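Local coordinates for protein exocyst complex component EXO70 (Saccharomyces cerevisiae, PDB 2B1E) that serves as a subunit of the exocyst, the complex that tethers secretory vesicles to sites of exocytosis, and plays a role in its assembly, at residues A[292-297]-A[380-385]; A[311-316]-A[418-423]; A[341-346]-A[372-377]. All coordinates share one frame; numbering follows the deposited sequence.

How the contacts relate
Read from the N terminus, the chain first lays down 292-297 on helix 268-299, then 311-316 on helix 311-323, and then the loop 341-346. Contact 3 closes the shortest circuit, 25 residues, when 372-377 on helix 364-391 returns to that loop. Some two turns further along the same helix, 380-385 meets 292-297 and completes contact 1 across 82 residues. Contact 2 closes last, across 101 residues, through 418-423 on helix 410-429. Contacts 1 and 2 therefore cross, and contact 3 lies within both. A salt bridge between Arg292 NE and Asp315 OD2, 2.7 Å long, joins contacts 1 and 2, whose centres are about 10 Å apart. Together they tie four helices and one loop to one another.

Contact 1 (A[292-297]-A[380-385]); sequences RIIKKA and AVNLER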
# COMPACT_ATOMS: atom_id res chain seq x y z
N ARG A 292 12.53 12.24 -2.72
CA ARG A 292 12.56 12.98 -1.48
C ARG A 292 13.96 12.88 -0.86
O ARG A 292 14.50 13.87 -0.36
CB ARG A 292 11.53 12.40 -0.52
CG ARG A 292 11.39 13.15 0.78
CD ARG A 292 11.03 12.20 1.89
NE ARG A 292 10.60 12.91 3.08
CZ ARG A 292 9.47 13.60 3.16
NH1 ARG A 292 8.66 13.67 2.11
NH2 ARG A 292 9.16 14.23 4.29
N ILE A 293 14.55 11.69 -0.89
CA ILE A 293 15.88 11.47 -0.34
C ILE A 293 16.94 12.26 -1.11
O ILE A 293 17.80 12.91 -0.52
CB ILE A 293 16.26 9.97 -0.36
CG1 ILE A 293 15.26 9.18 0.49
CG2 ILE A 293 17.66 9.78 0.22
CD1 ILE A 293 15.41 7.67 0.36
N ILE A 294 16.86 12.20 -2.44
CA ILE A 294 17.80 12.92 -3.30
C ILE A 294 17.72 14.43 -3.04
O ILE A 294 18.74 15.12 -3.07
CB ILE A 294 17.51 12.64 -4.79
CG1 ILE A 294 17.72 11.16 -5.09
CG2 ILE A 294 18.43 13.48 -5.68
CD1 ILE A 294 17.35 10.75 -6.49
N LYS A 295 16.52 14.94 -2.77
CA LYS A 295 16.34 16.36 -2.50
C LYS A 295 16.84 16.74 -1.11
O LYS A 295 17.55 17.72 -0.94
CB LYS A 295 14.87 16.76 -2.63
CG LYS A 295 14.29 16.56 -4.02
CD LYS A 295 12.85 17.04 -4.08
CE LYS A 295 12.25 16.83 -5.47
NZ LYS A 295 10.83 17.29 -5.51
N LYS A 296 16.44 15.96 -0.11
CA LYS A 296 16.87 16.22 1.26
C LYS A 296 18.39 16.11 1.39
O LYS A 296 19.03 16.98 1.99
CB LYS A 296 16.19 15.25 2.22
CG LYS A 296 14.70 15.50 2.42
CD LYS A 296 14.47 16.70 3.34
CE LYS A 296 12.98 16.95 3.58
NZ LYS A 296 12.29 17.29 2.31
N ALA A 297 18.98 15.05 0.84
CA ALA A 297 20.42 14.86 0.93
C ALA A 297 21.22 15.99 0.27
O ALA A 297 22.37 16.23 0.64
CB ALA A 297 20.82 13.52 0.32
N ALA A 380 23.02 7.19 1.02
CA ALA A 380 24.47 7.16 1.17
C ALA A 380 25.21 7.86 0.02
O ALA A 380 26.04 8.74 0.27
CB ALA A 380 24.96 5.71 1.30
N VAL A 381 24.90 7.48 -1.22
CA VAL A 381 25.58 8.08 -2.37
C VAL A 381 25.30 9.58 -2.51
O VAL A 381 26.21 10.35 -2.83
CB VAL A 381 25.19 7.35 -3.69
CG1 VAL A 381 23.74 7.61 -4.04
CG2 VAL A 381 26.10 7.80 -4.83
N ASN A 382 24.06 10.00 -2.29
CA ASN A 382 23.74 11.42 -2.39
C ASN A 382 24.40 12.24 -1.28
O ASN A 382 24.81 13.38 -1.50
CB ASN A 382 22.23 11.62 -2.41
CG ASN A 382 21.66 11.42 -3.80
OD1 ASN A 382 21.64 12.36 -4.60
ND2 ASN A 382 21.24 10.20 -4.11
N LEU A 383 24.50 11.66 -0.09
CA LEU A 383 25.20 12.36 0.98
C LEU A 383 26.67 12.44 0.57
O LEU A 383 27.35 13.43 0.85
CB LEU A 383 25.09 11.62 2.31
CG LEU A 383 23.79 11.80 3.09
CD1 LEU A 383 23.83 10.93 4.34
CD2 LEU A 383 23.60 13.27 3.45
N GLU A 384 27.17 11.40 -0.09
CA GLU A 384 28.56 11.38 -0.53
C GLU A 384 28.79 12.44 -1.61
O GLU A 384 29.78 13.18 -1.57
CB GLU A 384 28.98 10.02 -1.11
CG GLU A 384 30.50 9.88 -1.12
CD GLU A 384 31.04 8.87 -2.12
OE1 GLU A 384 30.44 7.79 -2.31
OE2 GLU A 384 32.10 9.17 -2.71
N ARG A 385 27.89 12.47 -2.59
CA ARG A 385 27.98 13.44 -3.67
C ARG A 385 28.03 14.86 -3.11
O ARG A 385 28.88 15.66 -3.50
CB ARG A 385 26.78 13.29 -4.62
CG ARG A 385 26.72 14.37 -5.70
CD ARG A 385 25.63 14.10 -6.72
NE ARG A 385 25.94 12.96 -7.59
CZ ARG A 385 25.57 11.70 -7.35
NH1 ARG A 385 24.86 11.40 -6.27
NH2 ARG A 385 25.91 10.74 -8.20
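Asn382 packs against Ala297 and Ile294 where two helices run 26° from parallel, an example of how a small residue and a flat amide let helical backbones come close. The axes of the segments approach to 8.9 Å, with a negative crossing angle. The path starts at Asn382 CB, which meets the methyl of Ala297 (CB to CB, 3.6 Å). A first torsion of -83° swings CG to the side opposite its own carbonyl carbon, 4.2 Å from Ile294 CG1, and the amide then reaches over Ile294. There OD1 lies 3.6 Å from Ile294 CG2, while ND2 passes 3.8 Å from Ile294 CG1, so the two ends of the amide touch different branches of one isoleucine. ND2 also donates to the backbone O of Thr378, one turn back, which limits rotation of the group. With an alanine here, Ile294 is likely to lose the amide that covers it, and the Thr378 carbonyl its side-chain donor. Beside this, Leu383 CD2 rests 4.2 Å from Ala297 CB. Leu383 also packs on Thr313 of helix 311-323 and on Ile417 and Asn420 of helix 410-429, so these two helices cover the Leu383 side of the interface between helices 268-299 and 364-391.

Contact 2 (A[311-316]-A[418-423]); sequences EATVDT and LMNLTL
Thr313 faces Asn420 across two helices of the all-helical rod, in a side-by-side arrangement with the segment axes 9.8 Å apart and only 21° from parallel. These two residues mark the closest pass of the backbones, their CA atoms being 6.5 Å from each other. Thr313 gives up more surface than any other residue here. With OG1 turned to the side opposite its carbonyl carbon (chi1 -63°), the hydroxyl lies 3.6 Å from Asn420 CB, while the methyl CG2 comes within 3.8 Å of the backbone O of Asn420. Leu423, one turn on from Asn420, supplies the apolar half of the contact. It extends its side chain toward helix 311-323, and CD2 is shared between two methyls, touching Thr313 CG2 on the inner side and CG2 of the more exposed Val314. Val309, in the loop ahead of helix 311-323, also packs on Val314 and Leu423, and Leu383 of helix 364-391 covers both Thr313 and Asn420 from the core. Behind this face the first turns of helix 311-323 are braced internally: Ala312 O accepts Thr316 N and Thr316 OG1, each at 2.8 Å, from opposite faces of its carbonyl plane.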
# COMPACT_ATOMS: atom_id res chain seq x y z
N GLU A 311 19.96 15.64 8.93
CA GLU A 311 18.51 15.61 8.96
C GLU A 311 17.98 14.80 7.78
O GLU A 311 16.90 14.23 7.85
CB GLU A 311 17.95 17.03 8.95
CG GLU A 311 18.44 17.85 10.15
CD GLU A 311 17.80 19.23 10.25
OE1 GLU A 311 17.97 20.05 9.31
OE2 GLU A 311 17.12 19.50 11.27
N ALA A 312 18.75 14.75 6.70
CA ALA A 312 18.33 13.98 5.53
C ALA A 312 18.19 12.53 5.97
O ALA A 312 17.20 11.87 5.68
CB ALA A 312 19.38 14.09 4.41
N THR A 313 19.18 12.06 6.72
CA THR A 313 19.18 10.69 7.21
C THR A 313 18.05 10.47 8.21
O THR A 313 17.29 9.51 8.09
CB THR A 313 20.55 10.36 7.85
OG1 THR A 313 21.56 10.44 6.84
CG2 THR A 313 20.55 8.97 8.46
N VAL A 314 17.92 11.37 9.18
CA VAL A 314 16.86 11.26 10.17
C VAL A 314 15.52 11.17 9.45
O VAL A 314 14.73 10.27 9.73
CB VAL A 314 16.83 12.49 11.12
CG1 VAL A 314 15.73 12.32 12.16
CG2 VAL A 314 18.18 12.64 11.82
N ASP A 315 15.27 12.08 8.52
CA ASP A 315 14.02 12.09 7.77
C ASP A 315 13.80 10.83 6.95
O ASP A 315 12.72 10.24 6.98
CB ASP A 315 13.97 13.30 6.84
CG ASP A 315 12.62 13.44 6.13
OD1 ASP A 315 11.66 13.90 6.78
OD2 ASP A 315 12.53 13.09 4.93
N THR A 316 14.83 10.42 6.21
CA THR A 316 14.74 9.24 5.37
C THR A 316 14.36 7.97 6.15
O THR A 316 13.53 7.19 5.68
CB THR A 316 16.06 8.98 4.61
OG1 THR A 316 16.34 10.10 3.75
CG2 THR A 316 15.95 7.74 3.74
N LEU A 418 29.59 6.74 7.20
CA LEU A 418 29.41 5.70 8.20
C LEU A 418 28.66 6.20 9.43
O LEU A 418 27.87 5.47 10.01
CB LEU A 418 30.76 5.10 8.60
CG LEU A 418 31.38 4.19 7.54
CD1 LEU A 418 32.83 3.95 7.88
CD2 LEU A 418 30.63 2.88 7.44
N MET A 419 28.87 7.46 9.82
CA MET A 419 28.15 7.96 10.99
C MET A 419 26.65 7.97 10.70
O MET A 419 25.83 7.71 11.58
CB MET A 419 28.62 9.36 11.40
CG MET A 419 29.96 9.39 12.15
SD MET A 419 29.99 8.44 13.72
CE MET A 419 29.01 9.51 14.76
N ASN A 420 26.30 8.26 9.45
CA ASN A 420 24.90 8.28 9.08
C ASN A 420 24.38 6.85 8.95
O ASN A 420 23.30 6.54 9.44
CB ASN A 420 24.71 9.07 7.77
CG ASN A 420 24.84 10.58 7.97
OD1 ASN A 420 25.94 11.12 8.03
ND2 ASN A 420 23.71 11.24 8.08
N LEU A 421 25.15 5.98 8.30
CA LEU A 421 24.71 4.60 8.15
C LEU A 421 24.55 3.93 9.52
O LEU A 421 23.83 2.94 9.64
CB LEU A 421 25.71 3.80 7.31
CG LEU A 421 25.71 4.08 5.80
CD1 LEU A 421 26.87 3.32 5.15
CD2 LEU A 421 24.37 3.66 5.18
N THR A 422 25.21 4.46 10.54
CA THR A 422 25.10 3.91 11.88
C THR A 422 23.67 4.08 12.38
O THR A 422 23.08 3.15 12.93
CB THR A 422 26.07 4.60 12.86
OG1 THR A 422 27.39 4.09 12.65
CG2 THR A 422 25.66 4.33 14.31
N LEU A 423 23.10 5.27 12.17
CA LEU A 423 21.72 5.51 12.57
C LEU A 423 20.83 4.66 11.67
O LEU A 423 19.84 4.09 12.13
CB LEU A 423 21.35 6.99 12.44
CG LEU A 423 19.85 7.26 12.69
CD1 LEU A 423 19.49 6.81 14.10
CD2 LEU A 423 19.54 8.73 12.51

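Contact 3 (A[341-346]-A[372-377]); sequences NWLPSN and ISDCID
Trp342 and Asp374 join an irregular loop to a helix of the bundle: the loop between helices 327-333 and 364-391 folds back on the second of them, and a single buried carboxylate does most of the joining. The tight part is polar at its centre. Trp342 NE1 donates to Asp374 OD2 over 2.9 Å with an N-H...O angle of 156°. The oxygen lies in the indole plane and receives the proton on its anti lone pair, away from OD1, while ring and carboxylate planes stand 63° apart. Trp342 has CG between its backbone N and carbonyl carbon, a crowded position (chi1 66°) that carries the ring toward the helix and, together with the second torsion, presents the N-H edge to Asp374. The ring is further fixed by an edge-to-face contact with Phe371 and by packing on Ile290 of helix 268-299. Arg339 forms a salt bridge to OD2 and Arg444 one to OD1; an arginine at each oxygen would be expected to offset the buried charge and favour the ionised carboxylate. The contrast lies just along the chain. Beyond Leu343 the loop departs from the helix: Pro344, like Leu343, packs on Tyr352, and Ser345 and Asn346 are exposed to solvent. Leu343 is the transition, its side chain crossing that of Asp374 at about a right angle, with CD2 resting 3.7 Å from Asp374 OD2.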
# COMPACT_ATOMS: atom_id res chain seq x y z
N ASN A 341 10.54 1.88 -11.74
CA ASN A 341 9.39 2.75 -11.51
C ASN A 341 9.66 3.74 -10.38
O ASN A 341 8.99 4.76 -10.26
CB ASN A 341 8.14 1.92 -11.17
CG ASN A 341 7.50 1.30 -12.39
OD1 ASN A 341 6.47 0.62 -12.29
ND2 ASN A 341 8.09 1.52 -13.56
N TRP A 342 10.66 3.44 -9.55
CA TRP A 342 11.00 4.32 -8.44
C TRP A 342 12.41 4.90 -8.54
O TRP A 342 12.74 5.84 -7.82
CB TRP A 342 10.82 3.59 -7.09
CG TRP A 342 11.76 2.44 -6.85
CD1 TRP A 342 13.12 2.50 -6.74
CD2 TRP A 342 11.40 1.07 -6.63
NE1 TRP A 342 13.63 1.25 -6.47
CE2 TRP A 342 12.60 0.36 -6.39
CE3 TRP A 342 10.19 0.37 -6.61
CZ2 TRP A 342 12.62 -1.02 -6.14
CZ3 TRP A 342 10.20 -1.00 -6.35
CH2 TRP A 342 11.41 -1.68 -6.12
N LEU A 343 13.23 4.36 -9.42
CA LEU A 343 14.59 4.86 -9.60
C LEU A 343 14.62 6.01 -10.61
O LEU A 343 13.77 6.08 -11.50
CB LEU A 343 15.53 3.76 -10.09
CG LEU A 343 15.89 2.60 -9.15
CD1 LEU A 343 16.85 1.66 -9.87
CD2 LEU A 343 16.52 3.14 -7.88
N PRO A 344 15.60 6.92 -10.47
CA PRO A 344 15.71 8.05 -11.39
C PRO A 344 15.94 7.59 -12.83
O PRO A 344 16.54 6.54 -13.06
CB PRO A 344 16.89 8.84 -10.82
CG PRO A 344 17.73 7.76 -10.21
CD PRO A 344 16.71 6.91 -9.51
N SER A 345 15.46 8.38 -13.78
CA SER A 345 15.58 8.08 -15.21
C SER A 345 16.81 7.26 -15.60
O SER A 345 16.70 6.06 -15.86
CB SER A 345 15.55 9.37 -16.02
OG SER A 345 14.33 10.05 -15.85
N ASN A 346 17.97 7.90 -15.64
CA ASN A 346 19.20 7.20 -16.02
C ASN A 346 20.11 6.87 -14.84
O ASN A 346 21.28 7.25 -14.82
CB ASN A 346 19.97 8.02 -17.06
CG ASN A 346 19.24 8.10 -18.39
OD1 ASN A 346 18.14 8.64 -18.48
ND2 ASN A 346 19.85 7.54 -19.43
N ILE A 372 13.74 -0.85 -0.27
CA ILE A 372 14.33 -0.32 0.95
C ILE A 372 15.83 -0.18 0.77
O ILE A 372 16.41 0.85 1.14
CB ILE A 372 14.05 -1.25 2.15
CG1 ILE A 372 12.55 -1.57 2.22
CG2 ILE A 372 14.52 -0.60 3.44
CD1 ILE A 372 11.65 -0.36 2.16
N SER A 373 16.45 -1.20 0.20
CA SER A 373 17.89 -1.20 -0.04
C SER A 373 18.25 -0.08 -1.02
O SER A 373 19.28 0.57 -0.87
CB SER A 373 18.35 -2.56 -0.60
OG SER A 373 18.31 -3.57 0.41
N ASP A 374 17.40 0.13 -2.02
CA ASP A 374 17.65 1.19 -3.00
C ASP A 374 17.59 2.55 -2.32
O ASP A 374 18.37 3.45 -2.64
CB ASP A 374 16.62 1.13 -4.13
CG ASP A 374 16.94 0.07 -5.16
OD1 ASP A 374 18.01 -0.58 -5.04
OD2 ASP A 374 16.14 -0.12 -6.10
N CYS A 375 16.67 2.69 -1.37
CA CYS A 375 16.51 3.94 -0.62
C CYS A 375 17.76 4.26 0.20
O CYS A 375 18.23 5.40 0.22
CB CYS A 375 15.30 3.86 0.31
SG CYS A 375 13.68 4.12 -0.49
N ILE A 376 18.29 3.25 0.88
CA ILE A 376 19.48 3.44 1.70
C ILE A 376 20.69 3.71 0.81
O ILE A 376 21.55 4.51 1.16
CB ILE A 376 19.72 2.22 2.61
CG1 ILE A 376 18.54 2.09 3.58
CG2 ILE A 376 21.01 2.39 3.40
CD1 ILE A 376 18.51 0.77 4.34
N ASP A 377 20.75 3.06 -0.35
CA ASP A 377 21.85 3.30 -1.29
C ASP A 377 21.79 4.75 -1.76
O ASP A 377 22.82 5.44 -1.86
CB ASP A 377 21.73 2.41 -2.53
CG ASP A 377 22.32 1.02 -2.33
OD1 ASP A 377 22.97 0.78 -1.29
OD2 ASP A 377 22.13 0.18 -3.24